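PDB 3E9D: fructose-2,6-bisphosphatase TIGAR B from Danio rerio, which probably hydrolyses fructose 2,6-bisphosphate, and fructose 1,6-bisphosphate as well, thereby restraining glycolysis and steering glucose carbon into the pentose phosphate pathway. Local coordinates for residues 156-161 / 236-241; 222-227 / 240-245; 53-58 / 80-85; 60-65 / 179-184. One frame throughout, in Å; residues are numbered along the deposited sequence.

Contact 1. Residues 156-161 / 236-241; sequences SEADQP and ATRIQG
R238 reaches from the edge strand 233-246 to the loop 156-161 and ends on its backbone. CG stands anti to the backbone N (chi1 -179°), the chain runs on straight through CD, and a bend at chi3 turns the guanidinium against S156-A158. R238 NH2 donates to S156 O at 3.0 Å; the acceptor lies in the guanidinium plane, but the donor sits well above the plane of that carbonyl. A158 N lies over one guanidinium face, and A158 CB packs 3.9 Å from R238 NE. Replacing this arginine with alanine would probably leave S156 O without its donor and the turn at A158 without its cover. Further along, P161 and Q240 meet from opposite directions, P161 CD lying 3.5 Å from Q240 CD. The Q240 chain bends at chi2 (80°), and its amide is held by Q240 NE2 donating to G241 O at 3.0 Å. Within the loop, D159 N bonds E157 O at 2.8 Å, closing an inverse gamma turn centred on A158. This surface contact lays an irregular loop along the outermost strand of the sheet, where T237 and R238 both face T226 in a classic beta bulge.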
loop_
_atom_site.group_PDB
_atom_site.type_symbol
_atom_site.label_atom_id
_atom_site.label_comp_id
_atom_site.label_asym_id
_atom_site.label_seq_id
_atom_site.Cartn_x
_atom_site.Cartn_y
_atom_site.Cartn_z
ATOM N N SER A 156 -9.800 23.468 -2.284
ATOM C CA SER A 156 -9.940 23.228 -3.721
ATOM C C SER A 156 -11.263 22.541 -4.039
ATOM O O SER A 156 -12.019 22.163 -3.134
ATOM C CB SER A 156 -8.794 22.343 -4.219
ATOM O OG SER A 156 -7.583 22.638 -3.549
ATOM N N GLU A 157 -11.527 22.376 -5.332
ATOM C CA GLU A 157 -12.621 21.540 -5.796
ATOM C C GLU A 157 -12.118 20.111 -5.955
ATOM O O GLU A 157 -10.943 19.895 -6.282
ATOM C CB GLU A 157 -13.168 22.049 -7.131
ATOM C CG GLU A 157 -14.602 21.617 -7.410
ATOM C CD GLU A 157 -15.627 22.630 -6.932
ATOM O OE1 GLU A 157 -15.587 23.789 -7.413
ATOM O OE2 GLU A 157 -16.484 22.260 -6.089
ATOM N N ALA A 158 -13.009 19.145 -5.718
ATOM C CA ALA A 158 -12.714 17.725 -5.914
ATOM C C ALA A 158 -12.769 17.386 -7.406
ATOM O O ALA A 158 -13.574 16.550 -7.857
ATOM C CB ALA A 158 -13.673 16.850 -5.106
ATOM N N ASP A 159 -11.908 18.070 -8.162
ATOM C CA ASP A 159 -11.747 17.842 -9.592
ATOM C C ASP A 159 -10.620 16.840 -9.824
ATOM O O ASP A 159 -9.878 16.494 -8.904
ATOM C CB ASP A 159 -11.495 19.160 -10.337
ATOM C CG ASP A 159 -10.397 20.006 -9.696
ATOM O OD1 ASP A 159 -9.407 19.436 -9.177
ATOM O OD2 ASP A 159 -10.526 21.255 -9.715
ATOM N N GLN A 160 -10.496 16.367 -11.053
ATOM C CA GLN A 160 -9.622 15.244 -11.303
ATOM C C GLN A 160 -8.137 15.622 -11.434
ATOM O O GLN A 160 -7.812 16.635 -12.020
ATOM C CB GLN A 160 -10.080 14.494 -12.536
ATOM C CG GLN A 160 -9.423 13.142 -12.589
ATOM C CD GLN A 160 -9.680 12.436 -13.862
ATOM O OE1 GLN A 160 -10.832 12.185 -14.219
ATOM N NE2 GLN A 160 -8.607 12.082 -14.561
ATOM N N PRO A 161 -7.235 14.803 -10.867
ATOM C CA PRO A 161 -5.803 15.003 -11.102
ATOM C C PRO A 161 -5.424 14.708 -12.558
ATOM O O PRO A 161 -6.211 14.112 -13.304
ATOM C CB PRO A 161 -5.151 13.983 -10.166
ATOM C CG PRO A 161 -6.193 12.926 -9.979
ATOM C CD PRO A 161 -7.476 13.703 -9.915
ATOM N N ALA A 236 -8.975 12.942 7.458
ATOM C CA ALA A 236 -8.966 13.134 6.016
ATOM C C ALA A 236 -10.297 13.729 5.583
ATOM O O ALA A 236 -11.356 13.160 5.848
ATOM C CB ALA A 236 -8.715 11.812 5.291
ATOM N N THR A 237 -10.246 14.883 4.941
ATOM C CA THR A 237 -11.445 15.490 4.396
ATOM C C THR A 237 -11.631 15.087 2.925
ATOM O O THR A 237 -12.758 14.998 2.444
ATOM C CB THR A 237 -11.390 16.996 4.486
ATOM O OG1 THR A 237 -10.144 17.440 3.958
ATOM C CG2 THR A 237 -11.531 17.455 5.954
ATOM N N ARG A 238 -10.523 14.852 2.226
ATOM C CA ARG A 238 -10.580 14.389 0.843
ATOM C C ARG A 238 -9.559 13.278 0.628
ATOM O O ARG A 238 -8.427 13.380 1.090
ATOM C CB ARG A 238 -10.316 15.541 -0.112
ATOM C CG ARG A 238 -10.390 15.157 -1.595
ATOM C CD ARG A 238 -10.313 16.407 -2.455
ATOM N NE ARG A 238 -11.365 17.344 -2.064
ATOM C CZ ARG A 238 -11.397 18.632 -2.391
ATOM N NH1 ARG A 238 -10.432 19.162 -3.135
ATOM N NH2 ARG A 238 -12.410 19.387 -1.982
ATOM N N ILE A 239 -9.995 12.205 -0.028
ATOM C CA ILE A 239 -9.122 11.131 -0.486
ATOM C C ILE A 239 -9.384 10.986 -1.992
ATOM O O ILE A 239 -10.532 10.787 -2.421
ATOM C CB ILE A 239 -9.401 9.810 0.276
ATOM C CG1 ILE A 239 -9.255 10.041 1.797
ATOM C CG2 ILE A 239 -8.480 8.683 -0.229
ATOM C CD1 ILE A 239 -9.743 8.897 2.664
ATOM N N GLN A 240 -8.339 11.136 -2.796
ATOM C CA GLN A 240 -8.473 11.028 -4.243
ATOM C C GLN A 240 -7.670 9.828 -4.722
ATOM O O GLN A 240 -6.443 9.798 -4.581
ATOM C CB GLN A 240 -7.988 12.309 -4.947
ATOM C CG GLN A 240 -7.863 12.194 -6.499
ATOM C CD GLN A 240 -9.204 12.331 -7.228
ATOM O OE1 GLN A 240 -9.944 13.280 -6.991
ATOM N NE2 GLN A 240 -9.515 11.383 -8.117
ATOM N N GLY A 241 -8.363 8.846 -5.294
ATOM C CA GLY A 241 -7.681 7.755 -5.968
ATOM C C GLY A 241 -7.073 8.263 -7.264
ATOM O O GLY A 241 -7.685 9.055 -7.964
#

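Contact 2. Residues 222-227 / 240-245; sequences RFIFTI and QGVFIN
R222 and F243 face each other across a beta hairpin, strand 220-230 paired antiparallel with the edge strand 233-246 of the phosphatase sheet. R222 CB sits over the F243 ring in a CH-pi contact, 3.8 Å from the centroid and 18° off the ring normal. The arginine then runs on past the rim: R222 NE comes within 3.6 Å of F243 CE2, and F243 CZ lies over one face of the guanidinium. The two planes stand 66° apart, so this is no parallel stack. F243 has its CG between the backbone N and the carbonyl carbon (chi1 54°), which carries the ring back over R222. The polar end of R222 is held from outside, NH2 donating to A167 O, and R246 makes a cation-pi contact with F243. Beside this pair, the I224 and V242 side chains cross, I224 CG1 lying 3.7 Å from V242 CG2. On the other face of the sheet F223 lies beside G241, its CD1 3.7 Å from G241 CA, while I244 CD1 meets F223 CZ at 3.5 Å; L194 and V195 of helix 184-197 also pack on F223. The backbones are paired at both ends: I224 and Q240 exchange two bonds in a regular hydrogen-bonded pair, but at R222 the register slips by one. V242 and F243 both face R222, a classic beta bulge in which V242 N donates to R222 O and R222 N donates to F243 O, each at 2.8 Å.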
loop_
_atom_site.group_PDB
_atom_site.type_symbol
_atom_site.label_atom_id
_atom_site.label_comp_id
_atom_site.label_asym_id
_atom_site.label_seq_id
_atom_site.Cartn_x
_atom_site.Cartn_y
_atom_site.Cartn_z
ATOM N N ARG A 222 -1.788 4.772 -6.054
ATOM C CA ARG A 222 -1.564 6.137 -5.579
ATOM C C ARG A 222 -2.866 6.797 -5.149
ATOM O O ARG A 222 -3.844 6.769 -5.905
ATOM C CB ARG A 222 -0.887 7.007 -6.657
ATOM C CG ARG A 222 -0.442 8.419 -6.117
ATOM C CD ARG A 222 0.108 9.391 -7.188
ATOM N NE ARG A 222 1.401 9.034 -7.835
ATOM C CZ ARG A 222 2.293 8.260 -7.272
ATOM N NH1 ARG A 222 1.996 7.808 -6.081
ATOM N NH2 ARG A 222 3.449 7.933 -7.858
ATOM N N PHE A 223 -2.854 7.375 -3.942
ATOM C CA PHE A 223 -3.946 8.189 -3.429
ATOM C C PHE A 223 -3.362 9.531 -2.993
ATOM O O PHE A 223 -2.208 9.597 -2.564
ATOM C CB PHE A 223 -4.633 7.532 -2.206
ATOM C CG PHE A 223 -5.411 6.282 -2.538
ATOM C CD1 PHE A 223 -6.793 6.338 -2.699
ATOM C CD2 PHE A 223 -4.762 5.052 -2.686
ATOM C CE1 PHE A 223 -7.531 5.184 -3.025
ATOM C CE2 PHE A 223 -5.488 3.886 -2.998
ATOM C CZ PHE A 223 -6.886 3.964 -3.170
ATOM N N ILE A 224 -4.163 10.586 -3.129
ATOM C CA ILE A 224 -3.841 11.885 -2.578
ATOM C C ILE A 224 -4.784 12.153 -1.400
ATOM O O ILE A 224 -6.026 12.051 -1.544
ATOM C CB ILE A 224 -4.026 13.018 -3.632
ATOM C CG1 ILE A 224 -3.415 12.641 -5.001
ATOM C CG2 ILE A 224 -3.461 14.350 -3.088
ATOM C CD1 ILE A 224 -1.921 12.263 -4.953
ATOM N N PHE A 225 -4.199 12.494 -0.250
ATOM C CA PHE A 225 -4.964 12.775 0.973
ATOM C C PHE A 225 -4.932 14.262 1.288
ATOM O O PHE A 225 -3.895 14.921 1.158
ATOM C CB PHE A 225 -4.334 12.056 2.168
ATOM C CG PHE A 225 -4.477 10.563 2.135
ATOM C CD1 PHE A 225 -5.467 9.939 2.895
ATOM C CD2 PHE A 225 -3.625 9.777 1.359
ATOM C CE1 PHE A 225 -5.600 8.546 2.901
ATOM C CE2 PHE A 225 -3.769 8.379 1.327
ATOM C CZ PHE A 225 -4.749 7.763 2.109
ATOM N N THR A 226 -6.068 14.793 1.710
ATOM C CA THR A 226 -6.086 16.110 2.328
ATOM C C THR A 226 -6.580 15.927 3.753
ATOM O O THR A 226 -7.649 15.343 3.976
ATOM C CB THR A 226 -6.977 17.092 1.559
ATOM O OG1 THR A 226 -6.401 17.314 0.264
ATOM C CG2 THR A 226 -7.073 18.420 2.299
ATOM N N ILE A 227 -5.787 16.402 4.707
ATOM C CA ILE A 227 -6.095 16.209 6.116
ATOM C C ILE A 227 -6.275 17.553 6.835
ATOM O O ILE A 227 -5.571 18.534 6.525
ATOM C CB ILE A 227 -5.078 15.290 6.838
ATOM C CG1 ILE A 227 -3.665 15.864 6.793
ATOM C CG2 ILE A 227 -5.079 13.843 6.221
ATOM C CD1 ILE A 227 -2.660 15.112 7.738
ATOM N N GLN A 240 -8.339 11.136 -2.796
ATOM C CA GLN A 240 -8.473 11.028 -4.243
ATOM C C GLN A 240 -7.670 9.828 -4.722
ATOM O O GLN A 240 -6.443 9.798 -4.581
ATOM C CB GLN A 240 -7.988 12.309 -4.947
ATOM C CG GLN A 240 -7.863 12.194 -6.499
ATOM C CD GLN A 240 -9.204 12.331 -7.228
ATOM O OE1 GLN A 240 -9.944 13.280 -6.991
ATOM N NE2 GLN A 240 -9.515 11.383 -8.117
ATOM N N GLY A 241 -8.363 8.846 -5.294
ATOM C CA GLY A 241 -7.681 7.755 -5.968
ATOM C C GLY A 241 -7.073 8.263 -7.264
ATOM O O GLY A 241 -7.685 9.055 -7.964
ATOM N N VAL A 242 -5.853 7.843 -7.573
ATOM C CA VAL A 242 -5.216 8.245 -8.849
ATOM C C VAL A 242 -5.071 7.035 -9.776
ATOM O O VAL A 242 -5.572 7.051 -10.897
ATOM C CB VAL A 242 -3.857 8.968 -8.622
ATOM C CG1 VAL A 242 -3.234 9.453 -9.936
ATOM C CG2 VAL A 242 -4.020 10.152 -7.625
ATOM N N PHE A 243 -4.399 5.986 -9.305
ATOM C CA PHE A 243 -4.303 4.728 -10.045
ATOM C C PHE A 243 -4.150 3.577 -9.055
ATOM O O PHE A 243 -3.726 3.789 -7.898
ATOM C CB PHE A 243 -3.192 4.749 -11.123
ATOM C CG PHE A 243 -1.800 5.142 -10.605
ATOM C CD1 PHE A 243 -0.975 4.196 -9.996
ATOM C CD2 PHE A 243 -1.322 6.448 -10.768
ATOM C CE1 PHE A 243 0.322 4.528 -9.549
ATOM C CE2 PHE A 243 -0.024 6.815 -10.323
ATOM C CZ PHE A 243 0.797 5.855 -9.713
ATOM N N ILE A 244 -4.539 2.377 -9.490
ATOM C CA ILE A 244 -4.553 1.197 -8.622
ATOM C C ILE A 244 -3.892 0.029 -9.342
ATOM O O ILE A 244 -4.213 -0.255 -10.507
ATOM C CB ILE A 244 -6.003 0.761 -8.222
ATOM C CG1 ILE A 244 -6.820 1.907 -7.607
ATOM C CG2 ILE A 244 -5.993 -0.484 -7.286
ATOM C CD1 ILE A 244 -6.401 2.294 -6.223
ATOM N N ASN A 245 -2.978 -0.638 -8.640
ATOM C CA ASN A 245 -2.294 -1.855 -9.123
ATOM C C ASN A 245 -1.624 -1.705 -10.491
ATOM O O ASN A 245 -1.656 -2.620 -11.322
ATOM C CB ASN A 245 -3.256 -3.043 -9.123
ATOM C CG ASN A 245 -3.758 -3.385 -7.734
ATOM O OD1 ASN A 245 -3.202 -2.932 -6.728
ATOM N ND2 ASN A 245 -4.804 -4.206 -7.669
#

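Contact 3. Residues 53-58 / 80-85; sequences NVFVSN and EMILDP
Strands 53-56 and 81-83 are the two parallel strands of a beta-alpha-beta unit, and F55 and I82 pair across them. Their side chains lie side by side, pointing the same way, with F55 CD1 3.8 Å from I82 CB. F55 points to the face covered by L139 and M143 of helix 125-146, and with CG anti to its carbonyl carbon (chi1 -52°) its ring lies alongside I82. An alanine in place of F55 is likely to open a gap between I82 and that helix. On the opposite face V56 CG2 presses on M81 CG at 3.5 Å, tighter than a usual van der Waals contact, and M81 continues onto E67 and L70. These last two belong to helix 60-71, the crossover between the strands. The backbones are laced by I82 N to V54 O, V56 N to I82 O (2.9 Å) and D84 N to V56 O (2.7 Å), the last nearly straight at 170°. At the start of the strand a water accepts from V54 N at 3.0 Å. CB of S57 points away from segment 80-85, and its OG is bonded to NE2 of H183, the probable transition-state stabiliser; past the strands, N58 OD1 lies 3.5 Å from P85 CA.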
loop_
_atom_site.group_PDB
_atom_site.type_symbol
_atom_site.label_atom_id
_atom_site.label_comp_id
_atom_site.label_asym_id
_atom_site.label_seq_id
_atom_site.Cartn_x
_atom_site.Cartn_y
_atom_site.Cartn_z
ATOM N N ASN A 53 8.870 10.687 2.848
ATOM C CA ASN A 53 8.655 9.754 3.941
ATOM C C ASN A 53 8.515 8.363 3.380
ATOM O O ASN A 53 7.914 8.192 2.320
ATOM C CB ASN A 53 7.361 10.107 4.680
ATOM C CG ASN A 53 7.378 11.514 5.249
ATOM O OD1 ASN A 53 7.035 12.483 4.562
ATOM N ND2 ASN A 53 7.806 11.635 6.497
ATOM N N VAL A 54 9.062 7.369 4.080
ATOM C CA VAL A 54 8.978 5.987 3.613
ATOM C C VAL A 54 8.612 5.038 4.779
ATOM O O VAL A 54 9.259 5.054 5.837
ATOM C CB VAL A 54 10.291 5.506 2.964
ATOM C CG1 VAL A 54 10.166 4.027 2.541
ATOM C CG2 VAL A 54 10.687 6.368 1.769
ATOM N N PHE A 55 7.605 4.201 4.552
ATOM C CA PHE A 55 7.084 3.274 5.557
ATOM C C PHE A 55 7.049 1.880 4.952
ATOM O O PHE A 55 6.578 1.689 3.818
ATOM C CB PHE A 55 5.685 3.701 6.014
ATOM C CG PHE A 55 5.625 5.136 6.460
ATOM C CD1 PHE A 55 6.075 5.491 7.718
ATOM C CD2 PHE A 55 5.194 6.135 5.589
ATOM C CE1 PHE A 55 6.078 6.828 8.127
ATOM C CE2 PHE A 55 5.186 7.485 5.990
ATOM C CZ PHE A 55 5.629 7.826 7.261
ATOM N N VAL A 56 7.552 0.905 5.696
ATOM C CA VAL A 56 7.629 -0.460 5.187
ATOM C C VAL A 56 7.214 -1.408 6.283
ATOM O O VAL A 56 7.461 -1.140 7.467
ATOM C CB VAL A 56 9.089 -0.822 4.781
ATOM C CG1 VAL A 56 9.101 -2.072 3.917
ATOM C CG2 VAL A 56 9.744 0.342 4.023
ATOM N N SER A 57 6.639 -2.546 5.908
ATOM C CA SER A 57 6.410 -3.581 6.910
ATOM C C SER A 57 7.755 -4.114 7.456
ATOM O O SER A 57 8.822 -3.879 6.868
ATOM C CB SER A 57 5.533 -4.701 6.360
ATOM O OG SER A 57 6.280 -5.779 5.857
ATOM N N ASN A 58 7.671 -4.790 8.598
ATOM C CA ASN A 58 8.795 -5.436 9.260
ATOM C C ASN A 58 9.301 -6.700 8.530
ATOM O O ASN A 58 10.274 -7.300 8.970
ATOM C CB ASN A 58 8.336 -5.846 10.686
ATOM C CG ASN A 58 7.138 -6.790 10.649
ATOM O OD1 ASN A 58 6.092 -6.443 10.118
ATOM N ND2 ASN A 58 7.294 -7.999 11.194
ATOM N N GLU A 80 14.595 8.636 5.774
ATOM C CA GLU A 80 14.769 7.373 6.499
ATOM C C GLU A 80 13.625 6.386 6.236
ATOM O O GLU A 80 12.469 6.765 6.114
ATOM C CB GLU A 80 15.034 7.566 8.006
ATOM C CG GLU A 80 13.829 8.000 8.822
ATOM C CD GLU A 80 14.032 7.843 10.331
ATOM O OE1 GLU A 80 14.335 6.719 10.810
ATOM O OE2 GLU A 80 13.850 8.854 11.046
ATOM N N MET A 81 13.971 5.117 6.123
ATOM C CA MET A 81 12.983 4.068 5.995
ATOM C C MET A 81 12.452 3.745 7.399
ATOM O O MET A 81 13.218 3.361 8.260
ATOM C CB MET A 81 13.658 2.860 5.357
ATOM C CG MET A 81 12.754 1.747 4.959
ATOM S SD MET A 81 13.645 0.365 4.183
ATOM C CE MET A 81 14.397 1.207 2.816
ATOM N N ILE A 82 11.151 3.921 7.629
ATOM C CA ILE A 82 10.520 3.588 8.916
ATOM C C ILE A 82 9.845 2.219 8.817
ATOM O O ILE A 82 8.950 2.019 7.992
ATOM C CB ILE A 82 9.435 4.653 9.332
ATOM C CG1 ILE A 82 10.001 6.078 9.348
ATOM C CG2 ILE A 82 8.757 4.300 10.663
ATOM C CD1 ILE A 82 11.063 6.309 10.358
ATOM N N LEU A 83 10.278 1.280 9.652
ATOM C CA LEU A 83 9.638 -0.030 9.710
ATOM C C LEU A 83 8.394 0.070 10.578
ATOM O O LEU A 83 8.464 0.560 11.706
ATOM C CB LEU A 83 10.609 -1.067 10.274
ATOM C CG LEU A 83 11.649 -1.710 9.327
ATOM C CD1 LEU A 83 12.188 -0.783 8.259
ATOM C CD2 LEU A 83 12.791 -2.328 10.130
ATOM N N ASP A 84 7.248 -0.346 10.056
ATOM C CA ASP A 84 6.030 -0.341 10.848
ATOM C C ASP A 84 5.339 -1.694 10.758
ATOM O O ASP A 84 4.807 -2.043 9.710
ATOM C CB ASP A 84 5.076 0.797 10.442
ATOM C CG ASP A 84 3.936 1.013 11.472
ATOM O OD1 ASP A 84 3.631 0.071 12.264
ATOM O OD2 ASP A 84 3.336 2.123 11.485
ATOM N N PRO A 85 5.332 -2.457 11.871
ATOM C CA PRO A 85 4.696 -3.767 11.895
ATOM C C PRO A 85 3.203 -3.723 11.551
ATOM O O PRO A 85 2.649 -4.750 11.171
ATOM C CB PRO A 85 4.887 -4.224 13.341
ATOM C CG PRO A 85 6.085 -3.454 13.826
ATOM C CD PRO A 85 5.922 -2.113 13.185
HETATM O O HOH W 1 10.560 8.169 6.547
#

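Contact 4. Residues 60-65 / 179-184; sequences QRAIQT and LMVSHG. With PO4 (phosphate ion), chain C.
R61 and H183 converge on a single phosphate oxygen at the ligand side of the contact; the other side is packed protein against protein. There, the start of helix 60-71 rests against strand 177-182: V181 CG1 approaches A62 O to 3.5 Å and also meets the methyl of T65. A62 CB lies obliquely to the H183 ring, 3.8 Å from NE2. T65 turns its hydroxyl back into its own helix, where T65 OG1 donates to R61 O and in turn accepts from G12 N. This is the active site of the histidine phosphatase fold, at the C-terminal ends of parallel strands: H183, probably the transition-state stabiliser, follows strand 177-182 as the N-cap of the next helix, close to the phosphohistidine residue H11 and to E89, the inferred proton donor or acceptor. At the ligand side protein atoms give way to an anion, probably from the crystallisation liquor. R61 extends from CG to NE and presents its guanidinium edge to phosphate O1, with NE and NH2 each donating at 2.9 Å. H183 ND1 donates to that same O1 at 2.9 Å, so three N-H groups grip one oxygen. The two side chains cross at about a right angle, their planes 67° apart, and H183 CE1 lies over one guanidinium face. G24 O also accepts from R61 NH2, which helps fix the guanidinium. R10 and N17 also bind the phosphate, and G184 N donates to its O2 at 2.8 Å in an almost linear bond (174°).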
loop_
_atom_site.group_PDB
_atom_site.type_symbol
_atom_site.label_atom_id
_atom_site.label_comp_id
_atom_site.label_asym_id
_atom_site.label_seq_id
_atom_site.Cartn_x
_atom_site.Cartn_y
_atom_site.Cartn_z
ATOM N N GLN A 60 10.970 -9.163 5.655
ATOM C CA GLN A 60 12.165 -9.045 4.814
ATOM C C GLN A 60 11.832 -8.750 3.344
ATOM O O GLN A 60 12.452 -7.870 2.738
ATOM C CB GLN A 60 13.033 -10.309 4.922
ATOM C CG GLN A 60 14.234 -10.285 3.988
ATOM C CD GLN A 60 15.143 -11.498 4.099
ATOM O OE1 GLN A 60 14.714 -12.608 4.448
ATOM N NE2 GLN A 60 16.415 -11.291 3.781
ATOM N N ARG A 61 10.856 -9.470 2.779
ATOM C CA ARG A 61 10.509 -9.296 1.357
ATOM C C ARG A 61 10.128 -7.844 1.032
ATOM O O ARG A 61 10.437 -7.347 -0.051
ATOM C CB ARG A 61 9.412 -10.284 0.901
ATOM C CG ARG A 61 8.077 -10.226 1.680
ATOM C CD ARG A 61 7.319 -11.553 1.502
ATOM N NE ARG A 61 5.985 -11.572 2.111
ATOM C CZ ARG A 61 5.728 -11.993 3.353
ATOM N NH1 ARG A 61 6.718 -12.414 4.128
ATOM N NH2 ARG A 61 4.479 -12.007 3.812
ATOM N N ALA A 62 9.464 -7.184 1.983
ATOM C CA ALA A 62 9.030 -5.788 1.843
ATOM C C ALA A 62 10.191 -4.810 2.077
ATOM O O ALA A 62 10.409 -3.854 1.290
ATOM C CB ALA A 62 7.854 -5.496 2.823
ATOM N N ILE A 63 10.946 -5.048 3.157
ATOM C CA ILE A 63 12.155 -4.260 3.419
ATOM C C ILE A 63 13.126 -4.238 2.220
ATOM O O ILE A 63 13.614 -3.176 1.838
ATOM C CB ILE A 63 12.899 -4.743 4.687
ATOM C CG1 ILE A 63 11.989 -4.528 5.916
ATOM C CG2 ILE A 63 14.263 -3.995 4.839
ATOM C CD1 ILE A 63 12.382 -5.317 7.129
ATOM N N GLN A 64 13.402 -5.406 1.646
ATOM C CA GLN A 64 14.285 -5.491 0.465
ATOM C C GLN A 64 13.765 -4.698 -0.736
ATOM O O GLN A 64 14.534 -4.060 -1.445
ATOM C CB GLN A 64 14.460 -6.937 0.047
ATOM C CG GLN A 64 15.266 -7.769 0.996
ATOM C CD GLN A 64 15.359 -9.187 0.497
ATOM O OE1 GLN A 64 14.387 -9.940 0.540
ATOM N NE2 GLN A 64 16.533 -9.556 -0.014
ATOM N N THR A 65 12.453 -4.757 -0.955
ATOM C CA THR A 65 11.816 -4.037 -2.043
ATOM C C THR A 65 11.950 -2.539 -1.822
ATOM O O THR A 65 12.357 -1.796 -2.731
ATOM C CB THR A 65 10.331 -4.446 -2.183
ATOM O OG1 THR A 65 10.271 -5.848 -2.456
ATOM C CG2 THR A 65 9.624 -3.659 -3.329
ATOM N N LEU A 179 5.955 6.988 0.649
ATOM C CA LEU A 179 5.996 5.663 0.022
ATOM C C LEU A 179 5.641 4.623 1.063
ATOM O O LEU A 179 6.120 4.688 2.189
ATOM C CB LEU A 179 7.394 5.379 -0.538
ATOM C CG LEU A 179 7.686 3.989 -1.127
ATOM C CD1 LEU A 179 6.819 3.784 -2.386
ATOM C CD2 LEU A 179 9.197 3.879 -1.478
ATOM N N MET A 180 4.789 3.670 0.697
ATOM C CA MET A 180 4.379 2.614 1.606
ATOM C C MET A 180 4.666 1.314 0.869
ATOM O O MET A 180 4.216 1.137 -0.258
ATOM C CB MET A 180 2.882 2.759 1.955
ATOM C CG MET A 180 2.239 1.566 2.692
ATOM S SD MET A 180 0.413 1.757 2.847
ATOM C CE MET A 180 -0.057 0.040 2.695
ATOM N N VAL A 181 5.417 0.406 1.497
ATOM C CA VAL A 181 5.727 -0.890 0.871
ATOM C C VAL A 181 5.165 -1.996 1.763
ATOM O O VAL A 181 5.505 -2.077 2.939
ATOM C CB VAL A 181 7.246 -1.064 0.559
ATOM C CG1 VAL A 181 7.514 -2.404 -0.163
ATOM C CG2 VAL A 181 7.727 0.092 -0.339
ATOM N N SER A 182 4.302 -2.830 1.190
ATOM C CA SER A 182 3.518 -3.779 1.961
ATOM C C SER A 182 3.185 -5.058 1.160
ATOM O O SER A 182 3.970 -5.507 0.308
ATOM C CB SER A 182 2.237 -3.083 2.501
ATOM O OG SER A 182 1.526 -3.893 3.440
ATOM N N HIS A 183 2.023 -5.633 1.448
ATOM C CA HIS A 183 1.702 -6.986 1.045
ATOM C C HIS A 183 0.314 -7.050 0.393
ATOM O O HIS A 183 -0.532 -6.196 0.660
ATOM C CB HIS A 183 1.761 -7.888 2.273
ATOM C CG HIS A 183 3.076 -7.832 2.975
ATOM N ND1 HIS A 183 4.110 -8.685 2.670
ATOM C CD2 HIS A 183 3.541 -6.999 3.936
ATOM C CE1 HIS A 183 5.157 -8.387 3.421
ATOM N NE2 HIS A 183 4.833 -7.368 4.200
ATOM N N GLY A 184 0.097 -8.073 -0.430
ATOM C CA GLY A 184 -1.056 -8.137 -1.309
ATOM C C GLY A 184 -2.397 -8.126 -0.602
ATOM O O GLY A 184 -3.255 -7.312 -0.924
HETATM P P PO4 C . 2.365 -11.321 0.181
HETATM O O1 PO4 C . 3.244 -11.085 1.383
HETATM O O2 PO4 C . 2.041 -10.047 -0.562
HETATM O O3 PO4 C . 3.051 -12.243 -0.800
HETATM O O4 PO4 C . 1.084 -12.005 0.609
#

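Overall arrangement
All four contacts reach one mixed six-stranded sheet, ordered 81-83, 53-56, 177-182, 2-10, 220-230, 233-246. Contacts 3 and 4 occupy one side, their centres about 9 Å apart, and join through strands 53-56 and 177-182 and through S57 and H183. Contacts 1 and 2, about 8 Å apart between centres, share strand 233-246 at the other side. The centre of contact 1 is about 27 Å from that of contact 4. Along the chain, contact 3 closes before contacts 1 and 2 open, whereas contact 4 alternates with contacts 1 and 3. Contact 4 thus brings together distant parts of the sequence at the active site, while contacts 1 and 2 build the far edge.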